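Local coordinates for protein nuclear receptor corepressor 2 (Homo sapiens, PDB 4A69) that acts as a transcriptional corepressor for nuclear receptors, its Myb-like helical domain binding an inositol tetrakisphosphate together with a partner protein, probably the histone deacetylase it recruits, at residues K63-I68 against E79-Y84. Numbering follows the deposited sequence.
Sequences KNFGLI and ECVLYY. With I0P (D-myo inositol 1,4,5,6 tetrakisphosphate), chain Q.
In this Myb-like three-helix domain, Phe65 at the start of the short helix 65-70 lies against Cys80, Val81 and Tyr84 of helix 77-87, and Lys63 and Tyr84 belong to the inositol tetrakisphosphate pocket. The Phe65 ring meets Tyr84 edge-to-face, its edge toward the Tyr84 face, centroids 5.3 Å apart and planes at 63°; Phe65 CZ comes closest, 3.7 Å from Tyr84 CG. Val81 CG2 sits over one face of the Phe65 ring, 4.1 Å from its CD2, and Lys63 CA covers the other face. Beyond the CD1 edge of the ring, Ile68 CG2 meets Cys80 SG at 4.0 Å. Tyr84, its CG turned away from its own backbone N (chi1 170°), carries its hydroxyl to the ligand, where OH donates to I0P O35 at 2.6 Å, near the ring plane. For Tyr84, a leucine in its place would probably leave that phosphate without this donor and the Phe65 edge without an aromatic face. Tyr85, Lys88 and residues of another protein chain also bind the ligand. Lys63 runs out extended, its CE passing 3.3 Å from Tyr84 OH, and its NZ bridges two phosphates, hydrogen-bonding I0P O45 at 2.9 Å and I0P O34 at 2.6 Å.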
# COMPACT_ATOMS: atom_id res chain seq x y z
N LYS C 63 -2.20 19.99 13.67
CA LYS C 63 -1.56 18.75 13.22
C LYS C 63 -0.03 18.74 13.40
O LYS C 63 0.67 17.91 12.82
CB LYS C 63 -1.94 18.42 11.77
CG LYS C 63 -3.44 18.34 11.55
CD LYS C 63 -3.79 18.09 10.09
CE LYS C 63 -5.29 17.93 9.93
NZ LYS C 63 -5.66 17.56 8.53
N ASN C 64 0.48 19.67 14.20
CA ASN C 64 1.88 19.62 14.60
C ASN C 64 1.99 18.75 15.86
O ASN C 64 2.13 19.25 16.98
CB ASN C 64 2.44 21.02 14.83
CG ASN C 64 3.95 21.02 14.95
OD1 ASN C 64 4.57 20.05 15.37
ND2 ASN C 64 4.56 22.14 14.57
N PHE C 65 1.91 17.44 15.65
CA PHE C 65 1.83 16.48 16.74
C PHE C 65 3.16 16.36 17.47
O PHE C 65 3.19 16.00 18.63
CB PHE C 65 1.34 15.12 16.23
CG PHE C 65 -0.05 15.16 15.63
CD1 PHE C 65 -1.18 15.31 16.44
CD2 PHE C 65 -0.22 15.02 14.26
CE1 PHE C 65 -2.45 15.33 15.89
CE2 PHE C 65 -1.50 15.04 13.70
CZ PHE C 65 -2.61 15.20 14.52
N GLY C 66 4.26 16.68 16.78
CA GLY C 66 5.57 16.80 17.41
C GLY C 66 5.53 17.84 18.51
O GLY C 66 5.89 17.57 19.66
N LEU C 67 5.05 19.04 18.17
CA LEU C 67 4.90 20.12 19.15
C LEU C 67 3.92 19.75 20.26
O LEU C 67 4.20 19.96 21.44
CB LEU C 67 4.51 21.43 18.46
CG LEU C 67 4.66 22.76 19.20
CD1 LEU C 67 5.89 22.81 20.09
CD2 LEU C 67 4.71 23.89 18.18
N ILE C 68 2.76 19.20 19.90
CA ILE C 68 1.76 18.83 20.90
C ILE C 68 2.33 17.84 21.91
O ILE C 68 2.25 18.07 23.13
CB ILE C 68 0.46 18.30 20.25
CG1 ILE C 68 -0.24 19.41 19.47
CG2 ILE C 68 -0.48 17.72 21.31
CD1 ILE C 68 -1.22 18.92 18.42
N GLU C 79 0.96 8.48 20.27
CA GLU C 79 -0.27 8.47 21.08
C GLU C 79 -1.14 9.67 20.71
O GLU C 79 -2.36 9.54 20.62
CB GLU C 79 0.05 8.42 22.58
CG GLU C 79 0.75 7.14 23.00
CD GLU C 79 1.22 7.14 24.44
OE1 GLU C 79 1.97 8.07 24.82
OE2 GLU C 79 0.85 6.21 25.19
N CYS C 80 -0.50 10.82 20.47
CA CYS C 80 -1.20 12.02 20.00
C CYS C 80 -1.90 11.80 18.66
O CYS C 80 -3.06 12.19 18.50
CB CYS C 80 -0.24 13.20 19.88
SG CYS C 80 0.30 13.83 21.49
N VAL C 81 -1.19 11.21 17.69
CA VAL C 81 -1.81 10.81 16.41
C VAL C 81 -3.03 9.90 16.68
O VAL C 81 -4.10 10.15 16.15
CB VAL C 81 -0.83 10.11 15.43
CG1 VAL C 81 -1.55 9.58 14.19
CG2 VAL C 81 0.30 11.03 15.00
N LEU C 82 -2.84 8.86 17.50
CA LEU C 82 -3.94 7.94 17.78
C LEU C 82 -5.15 8.64 18.43
O LEU C 82 -6.30 8.38 18.05
CB LEU C 82 -3.47 6.78 18.64
CG LEU C 82 -4.52 5.71 18.98
CD1 LEU C 82 -5.04 4.98 17.75
CD2 LEU C 82 -4.00 4.74 20.02
N TYR C 83 -4.89 9.51 19.39
CA TYR C 83 -5.95 10.27 20.07
C TYR C 83 -6.73 11.13 19.08
O TYR C 83 -7.96 11.13 19.09
CB TYR C 83 -5.37 11.12 21.21
CG TYR C 83 -6.37 12.02 21.91
CD1 TYR C 83 -7.26 11.49 22.85
CD2 TYR C 83 -6.43 13.38 21.63
CE1 TYR C 83 -8.19 12.31 23.50
CE2 TYR C 83 -7.35 14.21 22.27
CZ TYR C 83 -8.22 13.66 23.20
OH TYR C 83 -9.13 14.47 23.84
N TYR C 84 -6.00 11.83 18.21
CA TYR C 84 -6.60 12.66 17.17
C TYR C 84 -7.62 11.90 16.33
O TYR C 84 -8.74 12.37 16.13
CB TYR C 84 -5.51 13.25 16.27
CG TYR C 84 -6.01 13.94 15.02
CD1 TYR C 84 -6.52 15.24 15.08
CD2 TYR C 84 -5.91 13.33 13.76
CE1 TYR C 84 -6.96 15.88 13.95
CE2 TYR C 84 -6.34 13.99 12.61
CZ TYR C 84 -6.87 15.26 12.71
OH TYR C 84 -7.31 15.95 11.61
O21 I0P Q . -13.81 13.44 4.71
P1 I0P Q . -13.08 14.54 5.46
O41 I0P Q . -13.14 14.46 6.98
O31 I0P Q . -13.30 15.93 4.95
O11 I0P Q . -11.53 14.20 5.13
C1 I0P Q . -10.47 15.02 5.64
C6 I0P Q . -9.29 14.17 6.10
O16 I0P Q . -9.76 13.30 7.11
P6 I0P Q . -9.60 11.71 7.01
O46 I0P Q . -8.10 11.48 6.96
O26 I0P Q . -10.26 11.30 5.73
O36 I0P Q . -10.25 11.19 8.26
C5 I0P Q . -8.16 15.06 6.62
O15 I0P Q . -7.04 14.26 7.02
P5 I0P Q . -6.55 14.00 8.52
O45 I0P Q . -5.19 14.67 8.60
O35 I0P Q . -7.59 14.61 9.45
O25 I0P Q . -6.51 12.50 8.57
C2 I0P Q . -10.07 16.00 4.55
O12 I0P Q . -9.73 15.26 3.36
C3 I0P Q . -8.91 16.86 5.02
O13 I0P Q . -8.49 17.66 3.93
C4 I0P Q . -7.72 16.04 5.52
O14 I0P Q . -6.74 16.94 6.03
P4 I0P Q . -5.54 17.54 5.15
O24 I0P Q . -5.09 16.39 4.29
O44 I0P Q . -6.13 18.66 4.32
O34 I0P Q . -4.59 18.04 6.22